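Long-range contacts in tailspike protein (Siphovirus 9NA, PDB 3RIQ), which probably binds the lipopolysaccharide of Salmonella as the phage's receptor and cleaves its O-antigen chains as an endorhamnosidase: residues S33-I38 with E58-F63; D44-D49 with G67-N72; A146-N151 with G166-T171. All coordinates share one frame; numbering follows the deposited sequence.

Contact 1: residues S33-I38 with E58-F63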
# COMPACT_ATOMS: atom_id res chain seq x y z
N SER A 33 27.45 -29.52 -13.16
CA SER A 33 27.71 -28.09 -13.27
C SER A 33 28.56 -27.71 -14.48
O SER A 33 29.36 -28.50 -14.97
CB SER A 33 28.33 -27.61 -11.97
OG SER A 33 27.40 -27.85 -10.92
N LEU A 34 28.35 -26.48 -14.96
CA LEU A 34 29.05 -25.91 -16.11
C LEU A 34 29.48 -24.52 -15.67
O LEU A 34 28.63 -23.67 -15.39
CB LEU A 34 28.12 -25.89 -17.35
CG LEU A 34 28.57 -24.99 -18.51
CD1 LEU A 34 29.98 -25.29 -19.00
CD2 LEU A 34 27.52 -25.11 -19.62
N LEU A 35 30.79 -24.31 -15.56
CA LEU A 35 31.33 -23.03 -15.11
C LEU A 35 31.75 -22.17 -16.30
O LEU A 35 32.55 -22.62 -17.12
CB LEU A 35 32.53 -23.27 -14.16
CG LEU A 35 33.29 -22.01 -13.72
CD1 LEU A 35 32.41 -21.22 -12.74
CD2 LEU A 35 34.63 -22.40 -13.08
N ILE A 36 31.21 -20.96 -16.40
CA ILE A 36 31.65 -20.01 -17.46
C ILE A 36 32.75 -19.16 -16.83
O ILE A 36 32.47 -18.15 -16.19
CB ILE A 36 30.47 -19.16 -18.00
CG1 ILE A 36 29.26 -20.05 -18.37
CG2 ILE A 36 30.93 -18.30 -19.16
CD1 ILE A 36 29.49 -21.04 -19.48
N ASP A 37 34.00 -19.61 -16.98
CA ASP A 37 35.13 -18.98 -16.28
C ASP A 37 35.92 -17.98 -17.14
O ASP A 37 36.83 -17.35 -16.62
CB ASP A 37 36.07 -20.05 -15.68
CG ASP A 37 36.66 -20.99 -16.72
OD1 ASP A 37 36.06 -21.20 -17.81
OD2 ASP A 37 37.75 -21.56 -16.42
N ILE A 38 35.59 -17.85 -18.42
CA ILE A 38 36.25 -16.89 -19.31
C ILE A 38 35.19 -16.33 -20.25
O ILE A 38 34.17 -16.98 -20.52
CB ILE A 38 37.45 -17.49 -20.09
CG1 ILE A 38 37.03 -18.70 -20.92
CG2 ILE A 38 38.64 -17.79 -19.14
CD1 ILE A 38 38.08 -19.10 -21.95
N GLU A 58 26.98 -21.87 -13.97
CA GLU A 58 27.51 -20.87 -13.04
C GLU A 58 28.31 -19.85 -13.83
O GLU A 58 29.37 -20.19 -14.36
CB GLU A 58 28.41 -21.56 -11.99
CG GLU A 58 29.03 -20.60 -11.00
CD GLU A 58 28.15 -20.31 -9.83
OE1 GLU A 58 27.78 -21.27 -9.14
OE2 GLU A 58 27.84 -19.15 -9.58
N CYS A 59 27.82 -18.62 -13.97
CA CYS A 59 28.50 -17.66 -14.86
C CYS A 59 29.41 -16.72 -14.09
O CYS A 59 28.98 -16.01 -13.14
CB CYS A 59 27.49 -16.85 -15.65
SG CYS A 59 26.37 -17.90 -16.63
N LYS A 60 30.70 -16.75 -14.46
CA LYS A 60 31.69 -15.85 -13.85
C LYS A 60 32.40 -15.03 -14.92
O LYS A 60 33.53 -14.55 -14.71
CB LYS A 60 32.70 -16.62 -12.99
CG LYS A 60 32.05 -17.31 -11.78
CD LYS A 60 33.05 -17.89 -10.79
CE LYS A 60 32.36 -18.42 -9.57
NZ LYS A 60 33.34 -18.76 -8.47
N ALA A 61 31.73 -14.85 -16.05
CA ALA A 61 32.26 -14.10 -17.19
C ALA A 61 31.10 -13.85 -18.14
O ALA A 61 29.97 -14.24 -17.82
CB ALA A 61 33.39 -14.90 -17.87
N LYS A 62 31.33 -13.19 -19.28
CA LYS A 62 30.24 -12.71 -20.13
C LYS A 62 30.10 -13.49 -21.41
O LYS A 62 31.08 -14.04 -21.91
CB LYS A 62 30.51 -11.25 -20.52
CG LYS A 62 30.69 -10.33 -19.32
CD LYS A 62 30.86 -8.90 -19.78
CE LYS A 62 30.98 -7.98 -18.58
NZ LYS A 62 32.25 -8.23 -17.81
N PHE A 63 28.87 -13.52 -21.94
CA PHE A 63 28.63 -13.93 -23.33
C PHE A 63 28.60 -12.68 -24.22
O PHE A 63 27.72 -11.81 -24.05
CB PHE A 63 27.30 -14.67 -23.44
CG PHE A 63 27.22 -15.90 -22.57
CD1 PHE A 63 28.13 -16.97 -22.73
CD2 PHE A 63 26.26 -15.97 -21.56
CE1 PHE A 63 28.04 -18.14 -21.92
CE2 PHE A 63 26.18 -17.12 -20.72
CZ PHE A 63 27.06 -18.21 -20.91
O HOH W 1 35.94 -15.93 -14.25

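Contact 2: residues D44-D49 with G67-N72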
# COMPACT_ATOMS: atom_id res chain seq x y z
N ASP A 44 26.48 -14.82 -34.23
CA ASP A 44 25.04 -14.69 -34.43
C ASP A 44 24.44 -15.97 -35.02
O ASP A 44 24.87 -16.43 -36.10
CB ASP A 44 24.81 -13.54 -35.40
CG ASP A 44 23.32 -13.29 -35.67
OD1 ASP A 44 22.47 -13.60 -34.79
OD2 ASP A 44 23.02 -12.81 -36.80
N GLY A 45 23.49 -16.57 -34.29
CA GLY A 45 22.84 -17.78 -34.73
C GLY A 45 23.43 -19.04 -34.14
O GLY A 45 22.94 -20.14 -34.41
N GLU A 46 24.49 -18.89 -33.34
CA GLU A 46 25.11 -20.03 -32.66
C GLU A 46 24.06 -20.76 -31.82
O GLU A 46 23.14 -20.14 -31.26
CB GLU A 46 26.26 -19.53 -31.73
CG GLU A 46 27.05 -20.69 -31.08
CD GLU A 46 28.34 -20.25 -30.41
OE1 GLU A 46 28.80 -20.99 -29.50
OE2 GLU A 46 28.90 -19.20 -30.81
N ALA A 47 24.20 -22.08 -31.72
CA ALA A 47 23.27 -22.86 -30.93
C ALA A 47 24.06 -23.78 -29.99
O ALA A 47 25.17 -24.27 -30.33
CB ALA A 47 22.36 -23.68 -31.83
N VAL A 48 23.48 -24.02 -28.83
CA VAL A 48 24.04 -24.92 -27.81
C VAL A 48 22.95 -25.90 -27.43
O VAL A 48 21.85 -25.49 -26.99
CB VAL A 48 24.53 -24.17 -26.55
CG1 VAL A 48 25.17 -25.15 -25.56
CG2 VAL A 48 25.54 -23.10 -26.97
N ASP A 49 23.25 -27.19 -27.63
CA ASP A 49 22.33 -28.27 -27.31
C ASP A 49 22.76 -28.89 -25.97
O ASP A 49 23.85 -29.47 -25.88
CB ASP A 49 22.42 -29.34 -28.43
CG ASP A 49 21.58 -30.60 -28.15
OD1 ASP A 49 20.87 -30.71 -27.15
OD2 ASP A 49 21.64 -31.52 -29.02
N GLY A 67 23.90 -10.19 -32.10
CA GLY A 67 22.91 -11.15 -32.56
C GLY A 67 22.49 -12.13 -31.45
O GLY A 67 22.52 -11.80 -30.26
N VAL A 68 22.10 -13.34 -31.87
CA VAL A 68 21.45 -14.29 -30.97
C VAL A 68 22.33 -15.49 -30.63
O VAL A 68 22.99 -16.07 -31.51
CB VAL A 68 20.08 -14.76 -31.56
CG1 VAL A 68 20.26 -15.61 -32.82
CG2 VAL A 68 19.30 -15.58 -30.55
N LEU A 69 22.31 -15.89 -29.36
CA LEU A 69 22.90 -17.16 -28.90
C LEU A 69 21.72 -18.05 -28.46
O LEU A 69 20.99 -17.70 -27.51
CB LEU A 69 23.87 -16.88 -27.74
CG LEU A 69 24.47 -18.10 -27.01
CD1 LEU A 69 25.25 -19.02 -28.00
CD2 LEU A 69 25.43 -17.60 -25.92
N ASN A 70 21.49 -19.17 -29.15
CA ASN A 70 20.36 -20.10 -28.84
C ASN A 70 20.76 -21.18 -27.86
O ASN A 70 21.79 -21.86 -28.05
CB ASN A 70 19.87 -20.78 -30.13
CG ASN A 70 19.40 -19.81 -31.17
OD1 ASN A 70 20.11 -19.49 -32.15
ND2 ASN A 70 18.19 -19.34 -30.99
N TRP A 71 19.96 -21.35 -26.81
CA TRP A 71 20.13 -22.44 -25.85
C TRP A 71 18.97 -23.40 -25.97
O TRP A 71 17.80 -23.04 -25.67
CB TRP A 71 20.23 -21.88 -24.43
CG TRP A 71 21.59 -21.30 -24.08
CD1 TRP A 71 22.65 -21.02 -24.94
CD2 TRP A 71 22.02 -20.95 -22.78
NE1 TRP A 71 23.71 -20.51 -24.20
CE2 TRP A 71 23.35 -20.46 -22.88
CE3 TRP A 71 21.40 -20.99 -21.50
CZ2 TRP A 71 24.07 -19.98 -21.74
CZ3 TRP A 71 22.12 -20.54 -20.40
CH2 TRP A 71 23.45 -20.04 -20.52
N ASN A 72 19.29 -24.62 -26.40
CA ASN A 72 18.27 -25.64 -26.75
C ASN A 72 18.39 -26.85 -25.84
O ASN A 72 19.48 -27.16 -25.36
CB ASN A 72 18.48 -26.08 -28.20
CG ASN A 72 18.41 -24.93 -29.16
OD1 ASN A 72 19.16 -24.85 -30.14
ND2 ASN A 72 17.48 -24.05 -28.92

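Contact 3: residues A146-N151 with G166-T171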
# COMPACT_ATOMS: atom_id res chain seq x y z
N ALA A 146 23.23 -8.14 -27.85
CA ALA A 146 23.43 -9.56 -27.53
C ALA A 146 22.16 -10.11 -26.88
O ALA A 146 21.80 -9.70 -25.76
CB ALA A 146 24.61 -9.70 -26.57
N THR A 147 21.52 -11.06 -27.55
CA THR A 147 20.30 -11.71 -27.02
C THR A 147 20.53 -13.19 -26.79
O THR A 147 20.97 -13.92 -27.71
CB THR A 147 19.13 -11.50 -28.03
OG1 THR A 147 18.98 -10.10 -28.26
CG2 THR A 147 17.82 -12.06 -27.49
N LEU A 148 20.19 -13.64 -25.58
CA LEU A 148 20.13 -15.08 -25.29
C LEU A 148 18.71 -15.51 -25.60
O LEU A 148 17.76 -14.96 -25.04
CB LEU A 148 20.42 -15.31 -23.78
CG LEU A 148 20.62 -16.82 -23.44
CD1 LEU A 148 21.91 -17.37 -24.10
CD2 LEU A 148 20.61 -17.02 -21.93
N ARG A 149 18.56 -16.53 -26.45
CA ARG A 149 17.25 -17.10 -26.75
C ARG A 149 17.22 -18.51 -26.20
O ARG A 149 17.94 -19.40 -26.70
CB ARG A 149 16.98 -17.10 -28.25
CG ARG A 149 15.54 -17.50 -28.61
CD ARG A 149 15.29 -17.49 -30.10
NE ARG A 149 13.86 -17.28 -30.34
CZ ARG A 149 13.35 -17.00 -31.54
NH1 ARG A 149 14.14 -17.00 -32.62
NH2 ARG A 149 12.04 -16.74 -31.66
N VAL A 150 16.40 -18.72 -25.17
CA VAL A 150 16.22 -20.04 -24.54
C VAL A 150 14.96 -20.64 -25.17
O VAL A 150 13.88 -20.06 -25.03
CB VAL A 150 16.10 -19.92 -23.02
CG1 VAL A 150 15.74 -21.25 -22.39
CG2 VAL A 150 17.38 -19.34 -22.42
N ASN A 151 15.11 -21.77 -25.88
CA ASN A 151 14.00 -22.33 -26.64
C ASN A 151 13.40 -23.57 -25.98
O ASN A 151 14.13 -24.51 -25.63
CB ASN A 151 14.51 -22.72 -28.03
CG ASN A 151 15.03 -21.52 -28.84
OD1 ASN A 151 16.19 -21.50 -29.34
ND2 ASN A 151 14.20 -20.53 -28.98
N GLY A 166 21.97 -5.82 -24.12
CA GLY A 166 21.63 -7.23 -24.32
C GLY A 166 20.32 -7.52 -23.63
O GLY A 166 19.72 -6.68 -22.95
N GLY A 167 19.88 -8.75 -23.76
CA GLY A 167 18.63 -9.17 -23.13
C GLY A 167 18.38 -10.64 -23.27
O GLY A 167 19.22 -11.38 -23.81
N TYR A 168 17.21 -11.05 -22.81
CA TYR A 168 16.85 -12.46 -22.66
C TYR A 168 15.51 -12.70 -23.29
O TYR A 168 14.50 -12.05 -22.95
CB TYR A 168 16.81 -12.88 -21.17
CG TYR A 168 18.18 -12.72 -20.53
CD1 TYR A 168 19.06 -13.80 -20.44
CD2 TYR A 168 18.61 -11.47 -20.04
CE1 TYR A 168 20.32 -13.64 -19.88
CE2 TYR A 168 19.86 -11.31 -19.49
CZ TYR A 168 20.72 -12.39 -19.42
OH TYR A 168 21.96 -12.24 -18.84
N LEU A 169 15.49 -13.68 -24.20
CA LEU A 169 14.25 -14.05 -24.94
C LEU A 169 13.93 -15.52 -24.63
O LEU A 169 14.75 -16.40 -24.95
CB LEU A 169 14.46 -13.81 -26.43
CG LEU A 169 13.39 -14.36 -27.39
CD1 LEU A 169 12.08 -13.67 -27.15
CD2 LEU A 169 13.87 -14.06 -28.77
N PHE A 170 12.76 -15.79 -24.07
CA PHE A 170 12.33 -17.16 -23.75
C PHE A 170 11.22 -17.49 -24.72
O PHE A 170 10.14 -16.86 -24.69
CB PHE A 170 11.83 -17.24 -22.29
CG PHE A 170 12.91 -16.99 -21.30
CD1 PHE A 170 13.73 -18.05 -20.90
CD2 PHE A 170 13.15 -15.71 -20.79
CE1 PHE A 170 14.79 -17.84 -19.97
CE2 PHE A 170 14.19 -15.49 -19.86
CZ PHE A 170 15.03 -16.55 -19.48
N THR A 171 11.49 -18.48 -25.57
CA THR A 171 10.56 -18.87 -26.65
C THR A 171 9.92 -20.21 -26.32
O THR A 171 10.63 -21.20 -26.15
CB THR A 171 11.30 -18.92 -28.00
OG1 THR A 171 11.78 -17.60 -28.29
CG2 THR A 171 10.38 -19.38 -29.17

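Contact 1: residues S33-I38 with E58-F63
Leu35 pairs with Glu58 and Ile36 with Cys59 in parallel register, the CA atoms of the second pair lying 4.7 Å apart. Three backbone hydrogen bonds hold the two chains: Glu58 N to Leu34 O, Ile36 N to Glu58 O and Lys60 N to Ile36 O. The middle one is nearly straight, 172° at the hydrogen, with Ile36 N 2.9 Å from Glu58 O.

Ile36 carries most of the packing on the face it shares with Cys59, against Cys59 SG and the Phe63 ring. Its CG1 stands beside its own backbone N (chi1 -49°), which brings it 4.0 Å from Cys59 SG and 3.8 Å from Phe63 CZ. The Phe63 side chain crosses that of Ile36 at about a right angle and meets it with its CE1 and CZ corner. Leu23 of helix 23-29 packs on both of them.

Leu35 and Glu58 lie on the other face, and the Lys60 chain comes alongside from just past the strand. Leu35 CD1 touches Glu58 CG and Lys60 CD, each at 3.9 Å. It thus meets methylenes of both charged side chains, and also the backbone Glu58 O. A bend at chi2 (86°) turns the carboxylate end of Glu58 away from residues 33-38. Lys60 runs out extended, and its NZ forms a salt bridge with Asp32 of the second subunit.

Beyond the paired residues the chains stay linked through a water. It donates to Asp37 O at 2.9 Å and to Lys60 O at 2.8 Å.

The contact is thus apolar on the Ile36 side and amphipathic on the Leu35 side. The lysine covers a leucine of its own chain with its methylenes and spends its charge on the next subunit of the trimer.

Contact 2: residues D44-D49 with G67-N72
Asp44 OD1 takes the N-H of Val68; farther on, Ala47, Val48 and Asp49 pair in parallel with Asn70, Trp71 and Asn72. The short strands 46-49 and 67-72 are inclined by 18°.

Five hydrogen bonds cross. The first uses a side chain: Val68 N gives its hydrogen to Asp44 OD1 at 3.0 Å. It comes from the anti side, 27° out of the carboxylate plane. Asp44 CG is trans to its backbone N (chi1 -179°), and this swings the carboxylate over to the neighbouring chain. There Asp44 OD1 also lies 3.3 Å from Gly67 CA. Gly45 N then bonds Val68 O, in the plane of that carbonyl. Asn70 N to Glu46 O, Val48 N to Asn70 O and Asn72 N to Val48 O complete the set, the last two nearly end-on to their carbonyls. Ala47 CA adds a CA-H...O contact to Asn70 O at 3.4 Å.

The apolar contacts lie on the face of Val48 and Trp71. Val48 CB sits 4.0 Å from Trp71 CD1, the two side chains running side by side. Val48 CG2 also reaches Leu69 CD1. Glu46 lies alongside Leu69 and touches the same CD1 with CB and CG, both at 3.9 Å. Its carboxylate goes on to Tyr40 OH and Ile43 N.

On the opposite face polar groups prevail. Ala47 CB approaches Asn72 OD1 at 3.8 Å. The ND2 of Asn72 is turned to Asn151 of the next strand, and Asp49 OD1 bonds Gly51 N and Asn73.

At the Asp44 end a carboxylate oxygen, in place of a backbone carbonyl, accepts the N-H of Val68, while the valine and tryptophan turn an apolar face toward Leu23 of helix 23-29.

Contact 3: residues A146-N151 with G166-T171
Arg149 and Thr171 form the side-chain hydrogen bond of this contact. Arg149 NE lies 2.9 Å from Thr171 OG1, the hydrogen points at it almost straight (170°), and OG1 sits at the guanidinium edge, near its plane. The arginine stretches out from CG to NE alongside Leu169, whose CD2 is 3.6 Å from Arg149 NE. A chi1 of -62° sets Thr171 OG1 opposite its carbonyl carbon, where Arg149 and Glu194 both reach it. Arg149 NH2 also forms a salt bridge with Glu194. Thr171 and Glu194, bonded to each other, thus both engage the NE/NH2 edge of the guanidinium. Asn151 ND2 rests 3.5 Å from Thr171 CB, while its OD1 accepts from Asn72 ND2.

The other face is apolar. Leu148 CD2 meets the Tyr168 ring at its edge, 3.9 Å from CD1. Val150 lies alongside Phe170, its CB 3.7 Å from Phe170 CD1. Tyr168 OH bonds the backbone O of Glu162.

The backbones pair in parallel at all six positions; Leu169 N bonds Leu148 O at 2.7 Å. Strand 146-151 is flanked by strand 67-72, and strand 166-171 by strand 184-194. Met85 of strand 79-87 packs on Leu148 and Tyr168, and Phe158 meets Phe170 edge-to-face, inside the right-handed beta-helix.

In the fold
The three contacts join parallel strands near the N-terminal end of the right-handed beta-helix. Contacts 2 and 3 have centres about 9 Å apart and share a boundary: strands 67-72 and 146-151 are neighbours, with Trp71 N 2.8 Å from Arg149 O. Asn72 ND2 and Asn151 OD1 are 2.9 Å apart, a probable hydrogen bond. Contact 1 lies about 16 Å from contact 2, centre to centre, and meets it through aromatic rings, Phe63 CZ being 3.6 Å from Trp71 CZ2. Contacts 1 and 3 do not touch. A glycerol, probably from crystallisation, bonds Arg149 NH1 in contact 3. Contact 1 alone reaches another subunit.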